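Local structure of caltubin, EF-hand (Lymnaea stagnalis, 6VAN) at residues Asn31-Phe36 with Gln43-Phe48; Met123-Asn128 with Phe138-Ser143; Thr6-Arg11 with His68-Pro73; Val103-Gly108 with Glu112-Thr117. The protein probably binds calcium through EF-hand helix-loop-helix motifs, whose loops hold strontium ions in this crystal. One frame throughout, in Å; residues are numbered along the deposited sequence.

In the fold
Interactions 1 and 3 belong to the first two EF-hands, interactions 2 and 4 to the last two. Along the chain, Thr6-Arg11 opens interaction 3 and His68-Pro73 completes it, with both segments of interaction 1 falling in between; interaction 4 follows, then interaction 2. Interaction 1 joins helices 26-34 and 42-52, interaction 3 helices 5-15 and 62-71, so together they use all four helices of the first lobe; their centres lie about 19 Å apart. Interactions 2 and 4, about 17 Å apart between centres, share the second EF-hand pair. Arg35 and Phe36 of interaction 1 pack on Val103, Ala106 and Val107 of interaction 4, so the two pairs touch directly, with interactions 1 and 2 on opposite sides of the chain's centre.

Interaction 1. Residues Asn31-Phe36 with Gln43-Phe48; sequences NYIRRF and QTVAAF. With SR (strontium ion), chain G.
Ile33 lays its terminal methyl over one face of the Phe48 ring, displaced toward the rim, with Ile33 CD1 4.2 Å from Phe48 CG. Ile33 CD1 also reaches Val45 CG2 at 4.4 Å, so one branch of Ile33 serves both neighbours from helix 42-52. Its reach comes from the trans second torsion (chi2 175°), which stretches CD1 away from helix 26-34. Tyr32 adds a looser contact: Tyr32 CE2 stands 4.3 Å from Phe48 CZ, the rings meeting obliquely. Helix 26-34 leaves the first EF-hand loop and helix 42-52 leads into the second, so the contact lies at the join between consecutive hands, and Leu86 and Trp83 of helix 77-87 pack against Ile33 and Tyr32. Within 31-36, Arg35 N and Arg35 NH1 both hydrogen-bond to Tyr32 O, from opposite faces of its carbonyl plane, Arg35 NH1 at 2.9 Å from Tyr32 O. At the far end of the contact, Thr44 OG1 makes a long metal contact, 3.1 Å, to a strontium ion that also carries two waters. With aliphatic and aromatic carbon alone meeting between the helices, the attraction is dispersive and hydrophobic, and depends on shape rather than on directed bonds.

Interaction 2. Residues Met123-Asn128 with Phe138-Ser143; sequences MSADAN and FKTLYS. With SR (strontium ion), chain F; SR (strontium ion), chain I; EDO (1,2-ethanediol), chain K.
The backbones of 123-128 and 138-143 come nearest at Ala125 and Phe138, whose CA atoms are 6.6 Å apart; 139-141 keep helical angles while 123-128 has no regular structure. Ala125 bridges the gap, its methyl directed at the other segment and received by two side chains: Ala125 CB is 3.5 Å from Thr140 OG1 and 3.7 Å from Leu141 CD2. Thr140 holds its hydroxyl between the backbone N and the carbonyl carbon (chi1 69°), and that oxygen is hydrogen-bonded to Glu137 O; the methyl of Ala125 simply packs against it.

Just beyond, Asp126 centres an inverse gamma turn at the start of the fourth EF-hand loop. Asp126 OD1 binds a strontium ion at 2.5 Å and Asn128 OD1 binds the same ion at 2.4 Å; Asp130, Lys132 and Glu137 supply further ligands, and Asp126 OD2 is hydrogen-bonded to Gly131 N. A separate strontium ion sits at the other end, where Ser143 chelates it through Ser143 O at 2.4 Å and Ser143 OG at 2.6 Å. Ser143 OG also donates to an ethanediol, probably from the crystallisation liquor.

Leu141 rests on Leu133 of strand 132-133, as does selenomethionine Met123 in the conformer considered, one of two, which also touches Leu100 of helix 97-106, while Tyr142 lies against Ala80 and Trp83 of helix 77-87.

Interaction 3. Residues Thr6-Arg11 with His68-Pro73; sequences TELKER and HDMAAP
Two helices from different EF-hands pair here: helix 5-15, which enters the first metal-binding loop, and helix 62-71, which leaves the second. They face each other through Leu8 and Met70, whose CA atoms are 7.8 Å apart, the nearest such pair between the segments. Met70 is a selenomethionine. In the Leu8 conformer described, one of two, both methyls of Leu8 abut the first side-chain carbon of Met70, with Leu8 CD1 3.8 Å and Leu8 CD2 4.0 Å from Met70 CB. The Met70 chain then bends at its second torsion (chi2 -73°), which carries the selenium away from Leu8 and to the end of Arg11. There Arg11 NH2 lies 4.1 Å from Met70 SE, the selenium standing oblique to the guanidinium plane, after the arginine chain has itself bent at its third torsion (chi3 -103°). One turn of helix separates Leu8 from Arg11, and both touch Met70. On another side of helix 5-15, Lys9 NZ hydrogen-bonds to Asn20 OD1 and Lys9 meets the Phe62 ring in a cation-pi contact. The chemistry is thus mainly apolar, carbon on carbon, with a cationic group beside a large, polarisable selenium atom; that second approach is probably only weakly attractive at this distance.

Interaction 4. Residues Val103-Gly108 with Glu112-Thr117; sequences VAEAVG and EEALDT
Alanine packing forms the apolar part of this contact between consecutive helices, 97-106, which leads out of the third EF-hand loop, and 111-122, which leads into the fourth. Ala104 CB meets Ala114 CB at 3.6 Å, and with such small side chains the backbones draw in until the two CA atoms are 5.2 Å apart. Glu105 lends its aliphatic part, Glu105 CG lying 3.7 Å from Ala114 CB, so the Ala114 methyl sits against two residues of the facing helix; Val101 adds to its packing from the same helix.

Backbone hydrogen bonds close helix 97-106 ahead of the turn into 111-122. It ends in a Schellman motif, with Gly108 N bonded to Glu105 O and Met109 N to Ala104 O. Gly108 takes positive phi (116°) as the C-prime residue, a conformation that suits glycine, since a CB would crowd the preceding carbonyl O.

Polar links run beside the alanines. A single water donates both to Gly108 O, at 3.0 Å, and to Glu113 OE1, at 2.7 Å, tying the helix end to the next helix; Glu113 OE1 also accepts from Ser110 N. Farther along helix 111-122, Glu113 O takes Thr117 N and Thr117 OG1 from opposite faces of its carbonyl plane, Thr117 OG1 lying 2.8 Å from Glu113 O.

Interaction 1. Residues Asn31-Phe36 with Gln43-Phe48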
loop_
_atom_site.group_PDB
_atom_site.type_symbol
_atom_site.label_atom_id
_atom_site.label_comp_id
_atom_site.label_asym_id
_atom_site.label_seq_id
_atom_site.Cartn_x
_atom_site.Cartn_y
_atom_site.Cartn_z
ATOM N N ASN A 31 6.559 -7.235 -8.424
ATOM C CA ASN A 31 7.536 -7.737 -7.427
ATOM C C ASN A 31 7.357 -6.975 -6.109
ATOM O O ASN A 31 7.485 -7.605 -5.050
ATOM C CB ASN A 31 8.944 -7.701 -8.012
ATOM C CG ASN A 31 9.201 -8.888 -8.915
ATOM O OD1 ASN A 31 8.288 -9.673 -9.196
ATOM N ND2 ASN A 31 10.439 -9.041 -9.362
ATOM N N TYR A 32 7.007 -5.695 -6.188
ATOM C CA TYR A 32 6.664 -4.856 -5.014
ATOM C C TYR A 32 5.438 -5.444 -4.293
ATOM O O TYR A 32 5.540 -5.837 -3.115
ATOM C CB TYR A 32 6.458 -3.412 -5.459
ATOM C CG TYR A 32 5.803 -2.554 -4.422
ATOM C CD1 TYR A 32 6.459 -2.256 -3.248
ATOM C CD2 TYR A 32 4.523 -2.058 -4.609
ATOM C CE1 TYR A 32 5.871 -1.454 -2.288
ATOM C CE2 TYR A 32 3.914 -1.261 -3.655
ATOM C CZ TYR A 32 4.591 -0.977 -2.486
ATOM O OH TYR A 32 4.016 -0.190 -1.532
ATOM N N ILE A 33 4.304 -5.541 -4.980
ATOM C CA ILE A 33 3.036 -6.002 -4.342
ATOM C C ILE A 33 3.172 -7.475 -3.938
ATOM O O ILE A 33 2.570 -7.861 -2.920
ATOM C CB ILE A 33 1.824 -5.747 -5.245
ATOM C CG1 ILE A 33 1.639 -4.243 -5.502
ATOM C CG2 ILE A 33 0.571 -6.382 -4.663
ATOM C CD1 ILE A 33 0.542 -3.911 -6.468
ATOM N N ARG A 34 3.940 -8.276 -4.671
ATOM C CA ARG A 34 4.065 -9.732 -4.398
ATOM C C ARG A 34 4.676 -9.980 -3.023
ATOM O O ARG A 34 4.381 -11.052 -2.466
ATOM C CB ARG A 34 4.935 -10.418 -5.450
ATOM C CG ARG A 34 4.138 -11.091 -6.546
ATOM C CD ARG A 34 5.045 -11.881 -7.491
ATOM N NE ARG A 34 4.288 -12.695 -8.434
ATOM C CZ ARG A 34 4.798 -13.301 -9.503
ATOM N NH1 ARG A 34 6.088 -13.183 -9.781
ATOM N NH2 ARG A 34 4.009 -14.012 -10.299
ATOM N N ARG A 35 5.495 -9.058 -2.513
ATOM C CA ARG A 35 6.087 -9.163 -1.159
ATOM C C ARG A 35 4.960 -9.456 -0.157
ATOM O O ARG A 35 5.166 -10.316 0.684
ATOM C CB ARG A 35 6.856 -7.896 -0.785
ATOM C CG ARG A 35 8.212 -7.768 -1.473
ATOM C CD ARG A 35 8.761 -6.347 -1.535
ATOM N NE ARG A 35 8.646 -5.567 -0.292
ATOM C CZ ARG A 35 7.718 -4.631 -0.037
ATOM N NH1 ARG A 35 6.787 -4.327 -0.927
ATOM N NH2 ARG A 35 7.722 -3.999 1.127
ATOM N N PHE A 36 3.802 -8.805 -0.293
ATOM C CA PHE A 36 2.724 -8.849 0.738
ATOM C C PHE A 36 1.395 -9.383 0.199
ATOM O O PHE A 36 0.527 -9.691 1.021
ATOM C CB PHE A 36 2.564 -7.476 1.392
ATOM C CG PHE A 36 2.328 -6.303 0.471
ATOM C CD1 PHE A 36 3.380 -5.550 -0.030
ATOM C CD2 PHE A 36 1.045 -5.885 0.177
ATOM C CE1 PHE A 36 3.163 -4.430 -0.815
ATOM C CE2 PHE A 36 0.835 -4.761 -0.611
ATOM C CZ PHE A 36 1.888 -4.059 -1.133
ATOM N N GLN A 43 -3.974 -7.942 -13.339
ATOM C CA GLN A 43 -4.942 -6.832 -13.504
ATOM C C GLN A 43 -4.918 -5.907 -12.279
ATOM O O GLN A 43 -5.067 -4.684 -12.447
ATOM C CB GLN A 43 -6.356 -7.348 -13.717
ATOM C CG GLN A 43 -7.380 -6.221 -13.849
ATOM N N THR A 44 -4.768 -6.447 -11.069
ATOM C CA THR A 44 -4.633 -5.580 -9.866
ATOM C C THR A 44 -3.423 -4.661 -10.072
ATOM O O THR A 44 -3.553 -3.434 -9.753
ATOM C CB THR A 44 -4.553 -6.390 -8.571
ATOM O OG1 THR A 44 -5.847 -6.945 -8.360
ATOM C CG2 THR A 44 -4.133 -5.535 -7.399
ATOM N N VAL A 45 -2.289 -5.252 -10.478
ATOM C CA VAL A 45 -1.005 -4.531 -10.701
ATOM C C VAL A 45 -1.265 -3.432 -11.727
ATOM O O VAL A 45 -0.789 -2.317 -11.503
ATOM C CB VAL A 45 0.132 -5.473 -11.132
ATOM C CG1 VAL A 45 1.373 -4.693 -11.570
ATOM C CG2 VAL A 45 0.476 -6.471 -10.026
ATOM N N ALA A 46 -2.020 -3.715 -12.791
ATOM C CA ALA A 46 -2.290 -2.746 -13.879
ATOM C C ALA A 46 -3.105 -1.557 -13.347
ATOM O O ALA A 46 -2.764 -0.424 -13.705
ATOM C CB ALA A 46 -2.966 -3.453 -15.036
ATOM N N ALA A 47 -4.103 -1.787 -12.478
ATOM C CA ALA A 47 -5.022 -0.754 -11.938
ATOM C C ALA A 47 -4.265 0.189 -10.974
ATOM O O ALA A 47 -4.599 1.402 -10.915
ATOM C CB ALA A 47 -6.163 -1.417 -11.211
ATOM N N PHE A 48 -3.344 -0.392 -10.208
ATOM C CA PHE A 48 -2.428 0.341 -9.295
ATOM C C PHE A 48 -1.630 1.360 -10.119
ATOM O O PHE A 48 -1.583 2.563 -9.763
ATOM C CB PHE A 48 -1.523 -0.647 -8.578
ATOM C CG PHE A 48 -0.671 -0.021 -7.506
ATOM C CD1 PHE A 48 0.561 0.527 -7.813
ATOM C CD2 PHE A 48 -1.105 0.023 -6.182
ATOM C CE1 PHE A 48 1.352 1.109 -6.831
ATOM C CE2 PHE A 48 -0.311 0.600 -5.206
ATOM C CZ PHE A 48 0.916 1.134 -5.531
HETATM SR SR SR G . -5.196 -9.364 -6.580
HETATM O O HOH W 1 -8.014 -10.108 -7.005
HETATM O O HOH W 2 -6.510 -11.609 -5.802
#

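Interaction 2. Residues Met123-Asn128 with Phe138-Ser143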
loop_
_atom_site.group_PDB
_atom_site.type_symbol
_atom_site.label_atom_id
_atom_site.label_comp_id
_atom_site.label_asym_id
_atom_site.label_seq_id
_atom_site.Cartn_x
_atom_site.Cartn_y
_atom_site.Cartn_z
HETATM N N MSE A 123 -6.520 -2.497 15.205
HETATM C CA MSE A 123 -7.698 -3.086 15.839
HETATM C C MSE A 123 -8.460 -2.040 16.648
HETATM O O MSE A 123 -9.611 -2.275 17.004
HETATM C CB MSE A 123 -7.334 -4.281 16.721
HETATM C CG MSE A 123 -6.982 -5.526 15.940
HETATM SE SE MSE A 123 -8.350 -6.120 14.624
HETATM C CE MSE A 123 -7.613 -5.727 12.826
ATOM N N SER A 124 -7.874 -0.872 16.897
ATOM C CA SER A 124 -8.622 0.204 17.560
ATOM C C SER A 124 -9.838 0.599 16.690
ATOM O O SER A 124 -10.811 1.208 17.239
ATOM C CB SER A 124 -7.773 1.411 17.871
ATOM O OG SER A 124 -7.481 2.188 16.737
ATOM N N ALA A 125 -9.816 0.301 15.382
ATOM C CA ALA A 125 -10.922 0.572 14.421
ATOM C C ALA A 125 -11.897 -0.601 14.325
ATOM O O ALA A 125 -12.900 -0.478 13.597
ATOM C CB ALA A 125 -10.349 0.937 13.073
ATOM N N ASP A 126 -11.688 -1.686 15.050
ATOM C CA ASP A 126 -12.549 -2.885 14.980
ATOM C C ASP A 126 -13.756 -2.657 15.902
ATOM O O ASP A 126 -13.731 -3.091 17.089
ATOM C CB ASP A 126 -11.792 -4.151 15.371
ATOM C CG ASP A 126 -12.601 -5.420 15.282
ATOM O OD1 ASP A 126 -13.690 -5.357 14.697
ATOM O OD2 ASP A 126 -12.122 -6.449 15.744
ATOM N N ALA A 127 -14.765 -1.946 15.402
ATOM C CA ALA A 127 -15.841 -1.376 16.248
ATOM C C ALA A 127 -16.696 -2.489 16.847
ATOM O O ALA A 127 -17.201 -2.282 17.967
ATOM C CB ALA A 127 -16.654 -0.389 15.468
ATOM N N ASN A 128 -16.836 -3.624 16.168
ATOM C CA ASN A 128 -17.673 -4.763 16.632
ATOM C C ASN A 128 -16.821 -5.890 17.204
ATOM O O ASN A 128 -17.404 -6.940 17.510
ATOM C CB ASN A 128 -18.630 -5.267 15.541
ATOM C CG ASN A 128 -17.934 -5.801 14.307
ATOM O OD1 ASN A 128 -16.725 -5.634 14.127
ATOM N ND2 ASN A 128 -18.702 -6.428 13.423
ATOM N N PHE A 138 -11.661 0.252 8.329
ATOM C CA PHE A 138 -10.285 0.516 7.870
ATOM C C PHE A 138 -10.092 1.994 7.526
ATOM O O PHE A 138 -9.077 2.619 7.880
ATOM C CB PHE A 138 -9.993 -0.345 6.662
ATOM C CG PHE A 138 -8.643 -0.142 6.054
ATOM C CD1 PHE A 138 -7.525 -0.698 6.641
ATOM C CD2 PHE A 138 -8.490 0.565 4.888
ATOM C CE1 PHE A 138 -6.275 -0.514 6.071
ATOM C CE2 PHE A 138 -7.246 0.726 4.312
ATOM C CZ PHE A 138 -6.143 0.170 4.900
ATOM N N LYS A 139 -11.049 2.595 6.839
ATOM C CA LYS A 139 -10.846 3.979 6.339
ATOM C C LYS A 139 -10.660 4.948 7.496
ATOM O O LYS A 139 -10.039 6.008 7.277
ATOM C CB LYS A 139 -12.030 4.424 5.468
ATOM C CG LYS A 139 -13.316 4.621 6.238
ATOM C CD LYS A 139 -14.524 4.935 5.380
ATOM C CE LYS A 139 -15.659 5.410 6.262
ATOM N NZ LYS A 139 -16.963 5.359 5.576
ATOM N N THR A 140 -11.152 4.628 8.681
ATOM C CA THR A 140 -11.048 5.552 9.819
ATOM C C THR A 140 -9.595 5.662 10.269
ATOM O O THR A 140 -9.264 6.635 10.977
ATOM C CB THR A 140 -11.901 5.138 11.020
ATOM O OG1 THR A 140 -11.399 3.964 11.639
ATOM C CG2 THR A 140 -13.355 4.936 10.665
ATOM N N LEU A 141 -8.723 4.742 9.864
ATOM C CA LEU A 141 -7.312 4.761 10.331
ATOM C C LEU A 141 -6.570 5.916 9.674
ATOM O O LEU A 141 -5.470 6.224 10.126
ATOM C CB LEU A 141 -6.672 3.423 10.019
ATOM C CG LEU A 141 -7.252 2.234 10.770
ATOM C CD1 LEU A 141 -6.709 0.938 10.191
ATOM C CD2 LEU A 141 -6.988 2.317 12.265
ATOM N N TYR A 142 -7.149 6.543 8.653
ATOM C CA TYR A 142 -6.506 7.681 7.974
ATOM C C TYR A 142 -6.796 9.006 8.666
ATOM O O TYR A 142 -6.177 9.982 8.245
ATOM C CB TYR A 142 -6.924 7.710 6.514
ATOM C CG TYR A 142 -6.220 6.643 5.725
ATOM C CD1 TYR A 142 -4.952 6.860 5.245
ATOM C CD2 TYR A 142 -6.792 5.392 5.524
ATOM C CE1 TYR A 142 -4.280 5.870 4.536
ATOM C CE2 TYR A 142 -6.151 4.406 4.803
ATOM C CZ TYR A 142 -4.888 4.650 4.301
ATOM O OH TYR A 142 -4.227 3.658 3.633
ATOM N N SER A 143 -7.608 9.038 9.705
ATOM C CA SER A 143 -7.963 10.311 10.384
ATOM C C SER A 143 -7.980 10.138 11.899
ATOM O O SER A 143 -8.967 10.505 12.546
ATOM C CB SER A 143 -9.272 10.805 9.867
ATOM O OG SER A 143 -10.310 9.927 10.244
HETATM SR SR SR F . -14.959 -5.505 12.555
HETATM SR SR SR I . -11.403 10.391 12.539
HETATM C C1 EDO K . -12.541 9.111 6.815
HETATM O O1 EDO K . -13.067 9.877 7.899
HETATM C C2 EDO K . -11.081 9.196 6.729
HETATM O O2 EDO K . -10.425 8.626 7.863
HETATM O O HOH W 3 -10.650 8.010 12.911
HETATM O O HOH W 4 -16.104 -6.740 10.679
HETATM O O HOH W 5 -17.477 -4.762 11.407
HETATM O O HOH W 6 -12.936 8.854 10.614
HETATM O O HOH W 7 -10.928 10.277 15.070
#

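Interaction 3. Residues Thr6-Arg11 with His68-Pro73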
loop_
_atom_site.group_PDB
_atom_site.type_symbol
_atom_site.label_atom_id
_atom_site.label_comp_id
_atom_site.label_asym_id
_atom_site.label_seq_id
_atom_site.Cartn_x
_atom_site.Cartn_y
_atom_site.Cartn_z
ATOM N N THR A 6 14.357 13.693 -0.976
ATOM C CA THR A 6 15.458 12.716 -1.043
ATOM C C THR A 6 14.971 11.392 -0.455
ATOM O O THR A 6 15.349 10.331 -0.970
ATOM C CB THR A 6 16.712 13.291 -0.408
ATOM O OG1 THR A 6 17.111 14.377 -1.247
ATOM C CG2 THR A 6 17.817 12.278 -0.283
ATOM N N GLU A 7 14.156 11.435 0.595
ATOM C CA GLU A 7 13.605 10.195 1.165
ATOM C C GLU A 7 12.606 9.590 0.204
ATOM O O GLU A 7 12.568 8.367 0.086
ATOM C CB GLU A 7 12.954 10.471 2.506
ATOM C CG GLU A 7 13.965 10.512 3.600
ATOM C CD GLU A 7 13.332 10.658 4.968
ATOM O OE1 GLU A 7 12.072 10.724 5.032
ATOM O OE2 GLU A 7 14.097 10.698 5.953
ATOM N N LEU A 8 11.775 10.402 -0.446
ATOM C CA LEU A 8 10.852 9.882 -1.489
ATOM C C LEU A 8 11.673 9.099 -2.510
ATOM O O LEU A 8 11.301 7.958 -2.822
ATOM C CB LEU A 8 10.095 11.005 -2.198
ATOM C CG LEU A 8 9.030 11.722 -1.381
ATOM C CD1 LEU A 8 8.174 12.592 -2.287
ATOM C CD2 LEU A 8 8.158 10.750 -0.609
ATOM N N LYS A 9 12.756 9.683 -3.003
ATOM C CA LYS A 9 13.579 9.008 -4.025
ATOM C C LYS A 9 14.133 7.690 -3.473
ATOM O O LYS A 9 14.036 6.678 -4.184
ATOM C CB LYS A 9 14.715 9.908 -4.493
ATOM C CG LYS A 9 15.679 9.237 -5.471
ATOM C CD LYS A 9 14.998 8.473 -6.609
ATOM C CE LYS A 9 14.851 9.272 -7.882
ATOM N NZ LYS A 9 16.142 9.414 -8.612
ATOM N N GLU A 10 14.694 7.682 -2.263
ATOM C CA GLU A 10 15.298 6.459 -1.656
ATOM C C GLU A 10 14.214 5.381 -1.543
ATOM O O GLU A 10 14.531 4.201 -1.765
ATOM C CB GLU A 10 15.923 6.767 -0.295
ATOM C CG GLU A 10 16.742 5.621 0.285
ATOM C CD GLU A 10 15.960 4.544 1.023
ATOM O OE1 GLU A 10 14.819 4.816 1.455
ATOM O OE2 GLU A 10 16.498 3.425 1.161
ATOM N N ARG A 11 12.991 5.774 -1.200
ATOM C CA ARG A 11 11.820 4.867 -1.067
ATOM C C ARG A 11 11.419 4.311 -2.426
ATOM O O ARG A 11 11.065 3.109 -2.496
ATOM C CB ARG A 11 10.598 5.621 -0.555
ATOM C CG ARG A 11 10.532 5.797 0.947
ATOM C CD ARG A 11 9.068 5.953 1.275
ATOM N NE ARG A 11 8.629 7.307 1.553
ATOM C CZ ARG A 11 7.401 7.760 1.302
ATOM N NH1 ARG A 11 7.077 9.005 1.611
ATOM N NH2 ARG A 11 6.500 6.972 0.738
ATOM N N HIS A 68 4.273 14.059 -7.458
ATOM C CA HIS A 68 2.956 14.749 -7.422
ATOM C C HIS A 68 2.077 14.072 -6.366
ATOM O O HIS A 68 1.541 14.784 -5.492
ATOM C CB HIS A 68 2.286 14.779 -8.801
ATOM C CG HIS A 68 0.945 15.425 -8.758
ATOM N ND1 HIS A 68 0.793 16.797 -8.743
ATOM C CD2 HIS A 68 -0.295 14.901 -8.666
ATOM C CE1 HIS A 68 -0.494 17.095 -8.665
ATOM N NE2 HIS A 68 -1.179 15.950 -8.628
ATOM N N ASP A 69 1.993 12.746 -6.412
ATOM C CA ASP A 69 1.115 11.918 -5.545
ATOM C C ASP A 69 1.530 12.059 -4.084
ATOM O O ASP A 69 0.677 12.148 -3.207
ATOM C CB ASP A 69 1.171 10.445 -5.939
HETATM N N MSE A 70 2.842 12.029 -3.834
HETATM C CA MSE A 70 3.372 11.970 -2.478
HETATM C C MSE A 70 3.633 13.359 -1.902
HETATM O O MSE A 70 3.720 13.480 -0.686
HETATM C CB MSE A 70 4.673 11.164 -2.446
HETATM C CG MSE A 70 4.503 9.740 -2.849
HETATM SE SE MSE A 70 3.591 8.795 -1.425
HETATM C CE MSE A 70 2.860 7.195 -2.281
ATOM N N ALA A 71 3.795 14.389 -2.740
ATOM C CA ALA A 71 4.089 15.732 -2.244
ATOM C C ALA A 71 2.906 16.267 -1.441
ATOM O O ALA A 71 3.136 17.067 -0.531
ATOM C CB ALA A 71 4.407 16.677 -3.386
ATOM N N ALA A 72 1.688 15.849 -1.807
ATOM C CA ALA A 72 0.414 16.309 -1.224
ATOM C C ALA A 72 -0.452 15.093 -0.924
ATOM O O ALA A 72 -1.437 14.841 -1.601
ATOM C CB ALA A 72 -0.254 17.261 -2.184
ATOM N N PRO A 73 -0.097 14.278 0.086
ATOM C CA PRO A 73 -0.911 13.117 0.420
ATOM C C PRO A 73 -2.241 13.621 0.984
ATOM O O PRO A 73 -2.291 14.634 1.640
ATOM C CB PRO A 73 -0.057 12.322 1.407
ATOM C CG PRO A 73 0.862 13.361 2.027
ATOM C CD PRO A 73 1.066 14.426 0.969
#

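Interaction 4. Residues Val103-Gly108 with Glu112-Thr117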
loop_
_atom_site.group_PDB
_atom_site.type_symbol
_atom_site.label_atom_id
_atom_site.label_comp_id
_atom_site.label_asym_id
_atom_site.label_seq_id
_atom_site.Cartn_x
_atom_site.Cartn_y
_atom_site.Cartn_z
ATOM N N VAL A 103 1.177 -8.987 6.428
ATOM C CA VAL A 103 1.584 -7.909 5.510
ATOM C C VAL A 103 2.668 -7.063 6.198
ATOM O O VAL A 103 3.685 -6.699 5.538
ATOM C CB VAL A 103 0.384 -7.058 5.073
ATOM C CG1 VAL A 103 0.845 -5.749 4.452
ATOM C CG2 VAL A 103 -0.539 -7.832 4.148
ATOM N N ALA A 104 2.490 -6.738 7.467
ATOM C CA ALA A 104 3.470 -5.909 8.197
ATOM C C ALA A 104 4.835 -6.607 8.238
ATOM O O ALA A 104 5.872 -5.928 7.984
ATOM C CB ALA A 104 2.977 -5.572 9.562
ATOM N N GLU A 105 4.863 -7.912 8.474
ATOM C CA GLU A 105 6.147 -8.680 8.482
ATOM C C GLU A 105 6.751 -8.619 7.079
ATOM O O GLU A 105 7.977 -8.380 6.932
ATOM C CB GLU A 105 5.933 -10.102 8.989
ATOM C CG GLU A 105 5.620 -10.175 10.470
ATOM C CD GLU A 105 5.800 -11.530 11.145
ATOM O OE1 GLU A 105 6.868 -12.125 10.967
ATOM O OE2 GLU A 105 4.926 -11.939 11.904
ATOM N N ALA A 106 5.925 -8.764 6.061
ATOM C CA ALA A 106 6.378 -8.829 4.659
ATOM C C ALA A 106 7.050 -7.529 4.227
ATOM O O ALA A 106 7.899 -7.596 3.327
ATOM C CB ALA A 106 5.203 -9.169 3.770
ATOM N N VAL A 107 6.692 -6.382 4.815
ATOM C CA VAL A 107 7.253 -5.056 4.438
ATOM C C VAL A 107 8.394 -4.658 5.383
ATOM O O VAL A 107 8.887 -3.540 5.244
ATOM C CB VAL A 107 6.181 -3.960 4.377
ATOM C CG1 VAL A 107 5.033 -4.315 3.434
ATOM C CG2 VAL A 107 5.646 -3.615 5.746
ATOM N N GLY A 108 8.815 -5.542 6.277
ATOM C CA GLY A 108 10.087 -5.353 6.993
ATOM C C GLY A 108 9.938 -5.175 8.494
ATOM O O GLY A 108 10.926 -4.894 9.149
ATOM N N GLU A 112 7.037 -8.964 16.539
ATOM C CA GLU A 112 6.455 -8.189 17.652
ATOM C C GLU A 112 6.047 -6.795 17.163
ATOM O O GLU A 112 5.013 -6.296 17.622
ATOM C CB GLU A 112 7.432 -8.018 18.826
ATOM C CG GLU A 112 7.609 -9.239 19.707
ATOM C CD GLU A 112 8.415 -8.934 20.968
ATOM O OE1 GLU A 112 8.671 -7.717 21.243
ATOM O OE2 GLU A 112 8.832 -9.900 21.664
ATOM N N GLU A 113 6.825 -6.162 16.296
ATOM C CA GLU A 113 6.473 -4.849 15.739
ATOM C C GLU A 113 5.184 -4.979 14.951
ATOM O O GLU A 113 4.289 -4.093 15.108
ATOM C CB GLU A 113 7.596 -4.309 14.859
ATOM C CG GLU A 113 8.862 -3.930 15.627
ATOM C CD GLU A 113 10.062 -3.720 14.753
ATOM O OE1 GLU A 113 10.018 -3.995 13.516
ATOM O OE2 GLU A 113 11.091 -3.306 15.328
ATOM N N ALA A 114 5.062 -6.026 14.151
ATOM C CA ALA A 114 3.842 -6.271 13.345
ATOM C C ALA A 114 2.660 -6.490 14.272
ATOM O O ALA A 114 1.601 -5.840 14.071
ATOM C CB ALA A 114 4.054 -7.433 12.440
ATOM N N LEU A 115 2.772 -7.355 15.267
ATOM C CA LEU A 115 1.679 -7.607 16.200
ATOM C C LEU A 115 1.292 -6.325 16.926
ATOM O O LEU A 115 0.104 -6.074 17.072
ATOM C CB LEU A 115 2.066 -8.703 17.190
ATOM C CG LEU A 115 1.953 -10.119 16.662
ATOM C CD1 LEU A 115 2.710 -11.088 17.576
ATOM C CD2 LEU A 115 0.488 -10.527 16.543
ATOM N N ASP A 116 2.246 -5.523 17.392
ATOM C CA ASP A 116 1.917 -4.325 18.202
ATOM C C ASP A 116 1.239 -3.268 17.315
ATOM O O ASP A 116 0.350 -2.535 17.831
ATOM C CB ASP A 116 3.156 -3.789 18.917
ATOM C CG ASP A 116 3.695 -4.689 20.016
ATOM O OD1 ASP A 116 2.945 -5.533 20.517
ATOM O OD2 ASP A 116 4.869 -4.509 20.376
ATOM N N THR A 117 1.641 -3.155 16.054
ATOM C CA THR A 117 0.996 -2.217 15.114
ATOM C C THR A 117 -0.460 -2.639 14.911
ATOM O O THR A 117 -1.372 -1.777 14.935
ATOM C CB THR A 117 1.727 -2.216 13.783
ATOM O OG1 THR A 117 3.095 -1.841 13.992
ATOM C CG2 THR A 117 1.106 -1.271 12.781
HETATM O O HOH W 8 11.202 -2.910 11.352
#